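Local coordinates for Ras GTPase-activating-like protein IQGAP2 (Homo sapiens, PDB 5CJP) that probably binds GTP-loaded Rho-family GTPases such as Cdc42 through a helical RasGAP-related domain, apparently without speeding GTP hydrolysis, at residues 64-69 / 315-320; 196-201 / 235-240. All blocks are in the same frame, centred on the assembly; numbering follows the deposited sequence.

Contact 1 of 2, residues 64-69 / 315-320; sequences LLKLFK and PEPEEK
The flat carboxylate of Glu318 offers the syn lone pair of OE2 to Lys66; on the same helix as Lys66, away from the contact, Leu64 CD1 lies over one face of the Phe68 ring, 3.6 Å above its plane and near the ring's border. The contact joins helix 58-79 of the all-helical RasGAP-type fold to the short helix 317-320, whose N-cap is Glu316. The salt bridge from Lys66 NZ to Glu318 OE2 measures 3.0 Å. Two successive turns of the lysine chain (chi2 -61°, chi3 -66°) curl the ammonium round toward Glu318, and the two side chains meet at about a right angle. Tyr62 OH also hydrogen-bonds to Glu318 OE2, so a single oxygen is gripped twice. The ammonium groups of Lys66 and Lys69 lie close together, and Glu318 and Glu316, the latter also paired with Lys207, probably offset their charge. A methionine in place of Lys66 would probably leave Glu318 OE2 with Tyr62 but without its salt-bridge mate. Beside the bridge the packing turns apolar: the buried side chain of Leu65 points at the proline that begins the short helix, with its CD1 4.1 Å from Pro317 CB.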
loop_
_atom_site.group_PDB
_atom_site.type_symbol
_atom_site.label_atom_id
_atom_site.label_comp_id
_atom_site.label_asym_id
_atom_site.label_seq_id
_atom_site.Cartn_x
_atom_site.Cartn_y
_atom_site.Cartn_z
ATOM N N LEU E 64 -15.844 5.578 21.522
ATOM C CA LEU E 64 -16.071 6.591 20.502
ATOM C C LEU E 64 -17.479 7.135 20.666
ATOM O O LEU E 64 -17.719 8.330 20.468
ATOM C CB LEU E 64 -15.895 5.984 19.117
ATOM C CG LEU E 64 -16.201 6.887 17.935
ATOM C CD1 LEU E 64 -15.388 8.163 18.038
ATOM C CD2 LEU E 64 -15.892 6.129 16.663
ATOM N N LEU E 65 -18.421 6.255 21.013
ATOM C CA LEU E 65 -19.804 6.681 21.224
ATOM C C LEU E 65 -19.863 7.626 22.409
ATOM O O LEU E 65 -20.563 8.630 22.378
ATOM C CB LEU E 65 -20.731 5.479 21.475
ATOM C CG LEU E 65 -21.113 4.667 20.226
ATOM C CD1 LEU E 65 -21.851 3.392 20.607
ATOM C CD2 LEU E 65 -21.934 5.541 19.295
ATOM N N LYS E 66 -19.122 7.316 23.461
ATOM C CA LYS E 66 -19.139 8.182 24.629
ATOM C C LYS E 66 -18.462 9.490 24.296
ATOM O O LYS E 66 -18.827 10.536 24.831
ATOM C CB LYS E 66 -18.447 7.500 25.803
ATOM C CG LYS E 66 -19.079 6.159 26.130
ATOM C CD LYS E 66 -20.553 6.307 26.521
ATOM C CE LYS E 66 -20.703 7.069 27.835
ATOM N NZ LYS E 66 -22.076 6.932 28.391
ATOM N N LEU E 67 -17.483 9.440 23.398
ATOM C CA LEU E 67 -16.780 10.652 22.990
ATOM C C LEU E 67 -17.792 11.523 22.247
ATOM O O LEU E 67 -17.944 12.708 22.533
ATOM C CB LEU E 67 -15.612 10.293 22.073
ATOM C CG LEU E 67 -14.602 11.357 21.644
ATOM C CD1 LEU E 67 -14.771 11.650 20.196
ATOM C CD2 LEU E 67 -14.735 12.600 22.499
ATOM N N PHE E 68 -18.486 10.923 21.289
ATOM C CA PHE E 68 -19.502 11.636 20.518
ATOM C C PHE E 68 -20.540 12.254 21.441
ATOM O O PHE E 68 -20.878 13.444 21.313
ATOM C CB PHE E 68 -20.207 10.681 19.554
ATOM C CG PHE E 68 -19.401 10.359 18.342
ATOM C CD1 PHE E 68 -19.723 9.256 17.558
ATOM C CD2 PHE E 68 -18.329 11.175 17.960
ATOM C CE1 PHE E 68 -18.986 8.968 16.402
ATOM C CE2 PHE E 68 -17.593 10.896 16.814
ATOM C CZ PHE E 68 -17.918 9.795 16.031
ATOM N N LYS E 69 -21.034 11.446 22.376
ATOM C CA LYS E 69 -22.044 11.900 23.320
ATOM C C LYS E 69 -21.647 13.144 24.108
ATOM O O LYS E 69 -22.301 14.192 24.020
ATOM C CB LYS E 69 -22.387 10.783 24.305
ATOM C CG LYS E 69 -23.639 11.080 25.102
ATOM C CD LYS E 69 -23.848 10.127 26.254
ATOM C CE LYS E 69 -22.992 10.532 27.440
ATOM N NZ LYS E 69 -23.375 9.797 28.691
ATOM N N PRO E 315 -31.449 1.269 23.165
ATOM C CA PRO E 315 -30.749 1.148 24.461
ATOM C C PRO E 315 -29.488 2.007 24.574
ATOM O O PRO E 315 -29.011 2.553 23.583
ATOM C CB PRO E 315 -30.389 -0.334 24.529
ATOM C CG PRO E 315 -31.441 -0.985 23.700
ATOM C CD PRO E 315 -31.576 -0.056 22.528
ATOM N N GLU E 316 -28.953 2.122 25.785
ATOM C CA GLU E 316 -27.718 2.863 25.976
ATOM C C GLU E 316 -26.616 1.875 25.585
ATOM O O GLU E 316 -26.808 0.658 25.644
ATOM C CB GLU E 316 -27.557 3.297 27.435
ATOM C CG GLU E 316 -28.479 4.442 27.896
ATOM C CD GLU E 316 -28.179 5.782 27.220
ATOM O OE1 GLU E 316 -27.070 6.341 27.405
ATOM O OE2 GLU E 316 -29.066 6.287 26.495
ATOM N N PRO E 317 -25.454 2.383 25.156
ATOM C CA PRO E 317 -24.344 1.513 24.757
ATOM C C PRO E 317 -23.875 0.521 25.812
ATOM O O PRO E 317 -23.465 -0.600 25.478
ATOM C CB PRO E 317 -23.266 2.510 24.329
ATOM C CG PRO E 317 -23.654 3.780 25.037
ATOM C CD PRO E 317 -25.126 3.790 24.901
ATOM N N GLU E 318 -23.932 0.916 27.081
ATOM C CA GLU E 318 -23.542 0.008 28.160
ATOM C C GLU E 318 -24.405 -1.247 28.078
ATOM O O GLU E 318 -23.924 -2.355 28.251
ATOM C CB GLU E 318 -23.732 0.657 29.528
ATOM C CG GLU E 318 -22.802 1.822 29.819
ATOM C CD GLU E 318 -23.190 3.083 29.086
ATOM O OE1 GLU E 318 -24.274 3.092 28.463
ATOM O OE2 GLU E 318 -22.417 4.072 29.145
ATOM N N GLU E 319 -25.690 -1.075 27.800
ATOM C CA GLU E 319 -26.572 -2.226 27.692
ATOM C C GLU E 319 -26.498 -2.852 26.296
ATOM O O GLU E 319 -26.388 -4.072 26.168
ATOM C CB GLU E 319 -28.023 -1.828 28.020
ATOM C CG GLU E 319 -28.168 -0.878 29.214
ATOM C CD GLU E 319 -27.234 -1.235 30.351
ATOM O OE1 GLU E 319 -27.064 -2.447 30.622
ATOM O OE2 GLU E 319 -26.670 -0.308 30.975
ATOM N N LYS E 320 -26.544 -2.028 25.251
ATOM C CA LYS E 320 -26.497 -2.554 23.884
ATOM C C LYS E 320 -25.368 -3.573 23.711
ATOM O O LYS E 320 -25.570 -4.650 23.154
ATOM C CB LYS E 320 -26.350 -1.416 22.887
ATOM C CG LYS E 320 -26.552 -1.824 21.447
ATOM C CD LYS E 320 -27.936 -2.376 21.185
ATOM C CE LYS E 320 -28.101 -2.688 19.704
ATOM N NZ LYS E 320 -29.338 -3.465 19.394
#

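Contact 2 of 2, residues 196-201 / 235-240; sequences DLLPYG and YRYMNP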
loop_
_atom_site.group_PDB
_atom_site.type_symbol
_atom_site.label_atom_id
_atom_site.label_comp_id
_atom_site.label_asym_id
_atom_site.label_seq_id
_atom_site.Cartn_x
_atom_site.Cartn_y
_atom_site.Cartn_z
ATOM N N ASP E 196 -34.609 -0.740 10.684
ATOM C CA ASP E 196 -33.804 -1.696 11.429
ATOM C C ASP E 196 -32.419 -1.952 10.843
ATOM O O ASP E 196 -31.601 -2.637 11.451
ATOM C CB ASP E 196 -34.559 -3.020 11.557
ATOM C CG ASP E 196 -35.208 -3.449 10.251
ATOM O OD1 ASP E 196 -34.552 -3.365 9.191
ATOM O OD2 ASP E 196 -36.378 -3.882 10.286
ATOM N N LEU E 197 -32.155 -1.412 9.662
ATOM C CA LEU E 197 -30.859 -1.600 9.031
ATOM C C LEU E 197 -29.932 -0.425 9.307
ATOM O O LEU E 197 -28.787 -0.432 8.883
ATOM C CB LEU E 197 -31.015 -1.769 7.520
ATOM C CG LEU E 197 -31.649 -3.052 6.981
ATOM C CD1 LEU E 197 -31.617 -3.016 5.458
ATOM C CD2 LEU E 197 -30.886 -4.265 7.490
ATOM N N LEU E 198 -30.439 0.595 9.984
ATOM C CA LEU E 198 -29.617 1.740 10.315
ATOM C C LEU E 198 -28.590 1.305 11.361
ATOM O O LEU E 198 -28.803 0.350 12.101
ATOM C CB LEU E 198 -30.463 2.890 10.886
ATOM C CG LEU E 198 -31.212 3.797 9.923
ATOM C CD1 LEU E 198 -31.703 5.009 10.677
ATOM C CD2 LEU E 198 -30.288 4.242 8.809
ATOM N N PRO E 199 -27.459 2.002 11.431
ATOM C CA PRO E 199 -26.418 1.653 12.406
ATOM C C PRO E 199 -26.841 2.030 13.815
ATOM O O PRO E 199 -27.419 3.098 14.022
ATOM C CB PRO E 199 -25.216 2.486 11.953
ATOM C CG PRO E 199 -25.465 2.712 10.499
ATOM C CD PRO E 199 -26.962 2.966 10.443
ATOM N N TYR E 200 -26.550 1.158 14.778
ATOM C CA TYR E 200 -26.877 1.435 16.183
ATOM C C TYR E 200 -26.310 2.796 16.617
ATOM O O TYR E 200 -27.047 3.651 17.128
ATOM C CB TYR E 200 -26.300 0.357 17.111
ATOM C CG TYR E 200 -26.358 0.776 18.563
ATOM C CD1 TYR E 200 -27.580 0.868 19.240
ATOM C CD2 TYR E 200 -25.207 1.180 19.237
ATOM C CE1 TYR E 200 -27.647 1.363 20.539
ATOM C CE2 TYR E 200 -25.261 1.681 20.538
ATOM C CZ TYR E 200 -26.483 1.769 21.188
ATOM O OH TYR E 200 -26.539 2.280 22.477
ATOM N N GLY E 201 -24.997 2.981 16.418
ATOM C CA GLY E 201 -24.342 4.226 16.797
ATOM C C GLY E 201 -25.014 5.491 16.268
ATOM O O GLY E 201 -25.129 6.492 16.973
ATOM N N TYR E 235 -31.476 14.832 6.079
ATOM C CA TYR E 235 -30.759 15.843 5.305
ATOM C C TYR E 235 -29.249 15.687 5.347
ATOM O O TYR E 235 -28.562 15.926 4.370
ATOM C CB TYR E 235 -31.123 17.250 5.792
ATOM C CG TYR E 235 -30.571 18.352 4.916
ATOM C CD1 TYR E 235 -31.146 18.634 3.682
ATOM C CD2 TYR E 235 -29.453 19.084 5.305
ATOM C CE1 TYR E 235 -30.631 19.610 2.857
ATOM C CE2 TYR E 235 -28.919 20.070 4.489
ATOM C CZ TYR E 235 -29.512 20.333 3.263
ATOM O OH TYR E 235 -28.990 21.311 2.438
ATOM N N ARG E 236 -28.736 15.279 6.496
ATOM C CA ARG E 236 -27.312 15.128 6.669
ATOM C C ARG E 236 -26.765 13.739 6.316
ATOM O O ARG E 236 -25.776 13.626 5.582
ATOM C CB ARG E 236 -26.956 15.510 8.111
ATOM C CG ARG E 236 -26.185 16.825 8.237
ATOM C CD ARG E 236 -24.774 16.592 7.677
ATOM N NE ARG E 236 -23.740 17.547 8.090
ATOM C CZ ARG E 236 -23.705 18.188 9.252
ATOM N NH1 ARG E 236 -24.660 18.021 10.157
ATOM N NH2 ARG E 236 -22.671 18.966 9.528
ATOM N N TYR E 237 -27.420 12.683 6.796
ATOM C CA TYR E 237 -26.942 11.328 6.557
ATOM C C TYR E 237 -27.195 10.684 5.199
ATOM O O TYR E 237 -26.255 10.308 4.508
ATOM C CB TYR E 237 -27.470 10.403 7.658
ATOM C CG TYR E 237 -27.033 8.957 7.529
ATOM C CD1 TYR E 237 -25.673 8.620 7.416
ATOM C CD2 TYR E 237 -27.976 7.919 7.555
ATOM C CE1 TYR E 237 -25.266 7.290 7.337
ATOM C CE2 TYR E 237 -27.579 6.577 7.477
ATOM C CZ TYR E 237 -26.224 6.269 7.368
ATOM O OH TYR E 237 -25.822 4.942 7.287
ATOM N N MET E 238 -28.454 10.549 4.803
ATOM C CA MET E 238 -28.738 9.883 3.534
ATOM C C MET E 238 -29.125 10.709 2.318
ATOM O O MET E 238 -28.893 10.276 1.196
ATOM C CB MET E 238 -29.789 8.810 3.752
ATOM C CG MET E 238 -31.135 9.324 4.174
ATOM S SD MET E 238 -32.111 7.886 4.591
ATOM C CE MET E 238 -32.324 8.120 6.412
ATOM N N ASN E 239 -29.707 11.889 2.515
ATOM C CA ASN E 239 -30.105 12.702 1.375
ATOM C C ASN E 239 -28.914 12.957 0.433
ATOM O O ASN E 239 -29.067 13.005 -0.795
ATOM C CB ASN E 239 -30.728 14.015 1.857
ATOM C CG ASN E 239 -31.636 14.639 0.818
ATOM O OD1 ASN E 239 -32.411 13.947 0.156
ATOM N ND2 ASN E 239 -31.558 15.953 0.679
ATOM N N PRO E 240 -27.711 13.150 0.996
ATOM C CA PRO E 240 -26.580 13.379 0.097
ATOM C C PRO E 240 -26.269 12.148 -0.757
ATOM O O PRO E 240 -25.808 12.269 -1.890
ATOM C CB PRO E 240 -25.449 13.721 1.063
ATOM C CG PRO E 240 -26.172 14.487 2.135
ATOM C CD PRO E 240 -27.410 13.643 2.356
#
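Residues 235-240, on helix 222-243, correspond to part of the FLRxxxPA signature of RasGAPs, keeping its Arg and Pro but with Tyr235 at the Leu position; from here Tyr237 reaches across to Leu198 and Pro199, just ahead of helix 200-216. The signature helix is irregular: it has a wider pi-type turn over 235-238 and a kink at Pro240, whose nitrogen makes no bond to the preceding turn. The closest CA atoms, of Leu198 and Met238, are 10.6 Å apart, so the backbones stay well separated and the Tyr237 side chain makes the contact. With CG anti to the backbone N (chi1 -180°), the Tyr237 ring extends from the helix toward the loop. Leu198 comes at the edge of this ring, near its plane, with CD2 3.8 Å from Tyr237 CE2; the two side chains lie alongside each other, pointing opposite ways. Pro199, the N-cap residue of helix 200-216, meets the end of the tyrosine head-on: its CG and CD both lie 3.9 Å from Tyr237 OH. Thr109 and Leu110 also pack on Tyr237, and Arg102 NH2 hydrogen-bonds to Tyr237 O. Another face of the signature helix belongs to a partner protein, since Tyr235 and Asn239 hydrogen-bond to another protein chain, consistent with a GTPase-binding surface. Between the two segments themselves, contact is made by methyl and ring carbons and a phenol oxygen with no hydrogen bond linking them, consistent with van der Waals packing, rather than directional bonds, joining them directly.

From the N terminus, the chain lays down helix 58-79, runs on through much of the helical domain to 196-201, passes along helix 200-216, and returns on helix 222-243, where contact 2 closes a loop with 33 residues between its segments. It then continues through helices 261-278 and 294-311 to 315-320, where contact 1 closes a far larger loop of 245 intervening residues that encloses the whole of contact 2. The contact centres lie about 17 Å apart, yet Tyr200, the residue after Pro199, ties segment 196-201 to 315-320: its OH probably hydrogen-bonds to Pro315 O, at 2.7 Å. The residues leading into helix 200-216 thus meet helix 222-243, while Tyr200 at its first turn meets 315-320, which packs against helix 58-79.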